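Local coordinates for molybdopterin biosynthesis protein MoaB (Sulfolobus tokodaii, PDB 3IWT) that probably takes part in molybdenum cofactor biosynthesis, most likely by binding molybdopterin or a precursor, at residues Gly140-Tyr148 against Val169-Arg177. Residues are numbered along the deposited sequence; the frame is centred on the assembly and turned at random.
Sequences GIIGKKIVY and VGHLVYLVR
Val176, near the C-terminal end of helix 154-176, packs against the beta hairpin formed by strands 138-142 and 145-150. Its two methyls divide the work. CG2 meets Ile141 CD1 at 3.7 Å and Ile146 CD1 at 3.8 Å, so it touches both strands. CG1, anti to the backbone N (chi1 152°), reaches the hairpin turn and lies 3.8 Å from Lys144 CA. The Lys144 chain bends at chi2 and carries CD past the backbone oxygen of Val176, with Lys144 CD 3.7 Å from Val176 O. Ile146, on strand 145-150, lies against Leu172, Val173 and Val176. Its CG1 touches Val173 CG2 at 3.9 Å, and its CG2 faces Leu172 CD2. Farther along the strand, the hydroxyl end of Tyr148 comes against Leu172 CD2, and Val169 CG2 sits at the ring edge. Tyr148 OH is hydrogen-bonded to Tyr133 of the second subunit, so this end of the packing adjoins the subunit interface. The hairpin has a type II' turn from Ile142 to Lys145, and Gly143 holds its positive-phi position. The hairpin belongs to the mixed sheet of what is probably a molybdopterin-binding alpha/beta domain. Segment 169-176 runs roughly antiparallel to strand 145-148, at 138°. At the turn, Lys144 O accepts two hydrogen bonds from Arg177, from NE at 3.0 Å and from NH2 at 3.1 Å. The carbonyl oxygen lies in the guanidinium plane. NE approaches on a lone pair, whereas NH2 stands above the carbonyl plane. Val173 CG1 rests on one face of the guanidinium, toward its rim. NH2 also forms a salt bridge with Asp83. A leucine in place of Arg177 would probably leave Lys144 O without these two donors and Asp83 without this charged partner. Lys144 CB sits beside Arg177 CG, 3.9 Å away.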
loop_
_atom_site.group_PDB
_atom_site.type_symbol
_atom_site.label_atom_id
_atom_site.label_comp_id
_atom_site.label_asym_id
_atom_site.label_seq_id
_atom_site.Cartn_x
_atom_site.Cartn_y
_atom_site.Cartn_z
ATOM N N GLY A 140 5.040 14.885 9.325
ATOM C CA GLY A 140 4.829 13.636 10.005
ATOM C C GLY A 140 5.418 13.628 11.398
ATOM O O GLY A 140 5.983 14.630 11.869
ATOM N N ILE A 141 5.270 12.482 12.050
ATOM C CA ILE A 141 5.659 12.291 13.436
ATOM C C ILE A 141 6.550 11.041 13.457
ATOM O O ILE A 141 6.192 10.016 12.855
ATOM C CB ILE A 141 4.397 12.046 14.341
ATOM C CG1 ILE A 141 3.438 13.254 14.321
ATOM C CG2 ILE A 141 4.805 11.706 15.775
ATOM C CD1 ILE A 141 1.956 12.876 14.488
ATOM N N ILE A 142 7.730 11.160 14.066
ATOM C CA ILE A 142 8.598 9.997 14.328
ATOM C C ILE A 142 9.001 10.039 15.786
ATOM O O ILE A 142 9.619 10.981 16.213
ATOM C CB ILE A 142 9.880 9.999 13.463
ATOM C CG1 ILE A 142 9.516 10.040 11.988
ATOM C CG2 ILE A 142 10.752 8.734 13.788
ATOM C CD1 ILE A 142 10.665 10.237 11.036
ATOM N N GLY A 143 8.658 9.004 16.547
ATOM C CA GLY A 143 8.861 9.035 17.989
ATOM C C GLY A 143 8.014 10.167 18.542
ATOM O O GLY A 143 6.828 10.245 18.263
ATOM N N LYS A 144 8.618 11.036 19.323
ATOM C CA LYS A 144 7.923 12.183 19.894
ATOM C C LYS A 144 8.326 13.478 19.190
ATOM O O LYS A 144 8.157 14.561 19.734
ATOM C CB LYS A 144 8.241 12.298 21.380
ATOM C CG LYS A 144 7.926 11.011 22.198
ATOM C CD LYS A 144 6.431 10.583 22.072
ATOM C CE LYS A 144 6.110 9.393 23.005
ATOM N NZ LYS A 144 6.239 8.099 22.250
ATOM N N LYS A 145 8.840 13.345 17.974
ATOM C CA LYS A 145 9.326 14.468 17.179
ATOM C C LYS A 145 8.447 14.727 15.940
ATOM O O LYS A 145 7.876 13.812 15.378
ATOM C CB LYS A 145 10.751 14.182 16.739
ATOM C CG LYS A 145 11.712 13.847 17.940
ATOM C CD LYS A 145 13.155 13.921 17.504
ATOM C CE LYS A 145 14.090 13.252 18.498
ATOM N NZ LYS A 145 14.077 13.863 19.867
ATOM N N ILE A 146 8.358 15.991 15.544
ATOM C CA ILE A 146 7.598 16.397 14.378
ATOM C C ILE A 146 8.605 16.663 13.252
ATOM O O ILE A 146 9.726 17.126 13.489
ATOM C CB ILE A 146 6.786 17.684 14.656
ATOM C CG1 ILE A 146 5.952 17.543 15.946
ATOM C CG2 ILE A 146 5.900 18.056 13.440
ATOM C CD1 ILE A 146 5.135 16.231 16.072
ATOM N N VAL A 147 8.206 16.358 12.025
ATOM C CA VAL A 147 9.066 16.565 10.881
ATOM C C VAL A 147 8.275 17.300 9.807
ATOM O O VAL A 147 7.165 16.881 9.486
ATOM C CB VAL A 147 9.580 15.223 10.302
ATOM C CG1 VAL A 147 10.424 15.477 9.040
ATOM C CG2 VAL A 147 10.351 14.378 11.387
ATOM N N TYR A 148 8.845 18.387 9.273
ATOM C CA TYR A 148 8.238 19.139 8.177
ATOM C C TYR A 148 9.198 19.097 6.997
ATOM O O TYR A 148 10.363 19.476 7.127
ATOM C CB TYR A 148 7.951 20.586 8.553
ATOM C CG TYR A 148 6.889 20.806 9.618
ATOM C CD1 TYR A 148 5.549 20.881 9.280
ATOM C CD2 TYR A 148 7.237 20.991 10.969
ATOM C CE1 TYR A 148 4.574 21.108 10.261
ATOM C CE2 TYR A 148 6.275 21.192 11.944
ATOM C CZ TYR A 148 4.944 21.282 11.590
ATOM O OH TYR A 148 3.991 21.508 12.572
ATOM N N VAL A 169 2.654 24.297 15.885
ATOM C CA VAL A 169 3.677 23.316 16.232
ATOM C C VAL A 169 3.751 23.066 17.750
ATOM O O VAL A 169 3.989 21.934 18.176
ATOM C CB VAL A 169 5.081 23.698 15.657
ATOM C CG1 VAL A 169 5.656 24.904 16.360
ATOM C CG2 VAL A 169 6.055 22.505 15.731
ATOM N N GLY A 170 3.530 24.106 18.550
ATOM C CA GLY A 170 3.509 23.957 20.006
ATOM C C GLY A 170 2.485 22.939 20.473
ATOM O O GLY A 170 2.815 22.006 21.199
ATOM N N HIS A 171 1.241 23.113 20.032
ATOM C CA HIS A 171 0.134 22.212 20.388
ATOM C C HIS A 171 0.337 20.800 19.839
ATOM O O HIS A 171 0.021 19.802 20.498
ATOM C CB HIS A 171 -1.215 22.774 19.889
ATOM C CG HIS A 171 -2.380 21.864 20.146
ATOM N ND1 HIS A 171 -3.156 21.342 19.131
ATOM C CD2 HIS A 171 -2.879 21.359 21.301
ATOM C CE1 HIS A 171 -4.086 20.555 19.652
ATOM N NE2 HIS A 171 -3.939 20.549 20.966
ATOM N N LEU A 172 0.875 20.706 18.637
ATOM C CA LEU A 172 1.186 19.409 18.044
ATOM C C LEU A 172 2.249 18.620 18.834
ATOM O O LEU A 172 2.089 17.417 19.097
ATOM C CB LEU A 172 1.638 19.645 16.607
ATOM C CG LEU A 172 1.884 18.493 15.660
ATOM C CD1 LEU A 172 0.716 17.472 15.568
ATOM C CD2 LEU A 172 2.172 19.148 14.301
ATOM N N VAL A 173 3.331 19.284 19.224
ATOM C CA VAL A 173 4.343 18.643 20.093
ATOM C C VAL A 173 3.736 18.172 21.433
ATOM O O VAL A 173 3.983 17.033 21.893
ATOM C CB VAL A 173 5.547 19.586 20.361
ATOM C CG1 VAL A 173 6.417 19.060 21.513
ATOM C CG2 VAL A 173 6.377 19.773 19.100
ATOM N N TYR A 174 2.967 19.060 22.064
ATOM C CA TYR A 174 2.233 18.731 23.286
ATOM C C TYR A 174 1.382 17.456 23.071
ATOM O O TYR A 174 1.455 16.492 23.830
ATOM C CB TYR A 174 1.328 19.909 23.741
ATOM C CG TYR A 174 0.262 19.424 24.696
ATOM C CD1 TYR A 174 0.533 19.272 26.049
ATOM C CD2 TYR A 174 -0.992 19.023 24.220
ATOM C CE1 TYR A 174 -0.424 18.755 26.920
ATOM C CE2 TYR A 174 -1.960 18.510 25.074
ATOM C CZ TYR A 174 -1.672 18.373 26.422
ATOM O OH TYR A 174 -2.633 17.860 27.276
ATOM N N LEU A 175 0.588 17.478 22.008
ATOM C CA LEU A 175 -0.383 16.429 21.714
ATOM C C LEU A 175 0.292 15.063 21.525
ATOM O O LEU A 175 -0.113 14.062 22.108
ATOM C CB LEU A 175 -1.144 16.821 20.451
ATOM C CG LEU A 175 -2.501 16.234 20.143
ATOM C CD1 LEU A 175 -3.390 16.160 21.355
ATOM C CD2 LEU A 175 -3.113 17.121 19.049
ATOM N N VAL A 176 1.342 15.063 20.720
ATOM C CA VAL A 176 2.122 13.863 20.400
ATOM C C VAL A 176 2.793 13.239 21.630
ATOM O O VAL A 176 3.026 12.028 21.684
ATOM C CB VAL A 176 3.150 14.250 19.305
ATOM C CG1 VAL A 176 4.377 13.413 19.351
ATOM C CG2 VAL A 176 2.446 14.231 17.949
ATOM N N ARG A 177 3.077 14.075 22.625
ATOM C CA ARG A 177 3.738 13.651 23.843
ATOM C C ARG A 177 2.803 13.414 25.022
ATOM O O ARG A 177 3.264 13.063 26.106
ATOM C CB ARG A 177 4.776 14.699 24.228
ATOM C CG ARG A 177 5.863 14.758 23.203
ATOM C CD ARG A 177 6.806 15.899 23.448
ATOM N NE ARG A 177 7.848 15.892 22.421
ATOM C CZ ARG A 177 8.944 16.640 22.450
ATOM N NH1 ARG A 177 9.175 17.461 23.473
ATOM N NH2 ARG A 177 9.824 16.545 21.469
#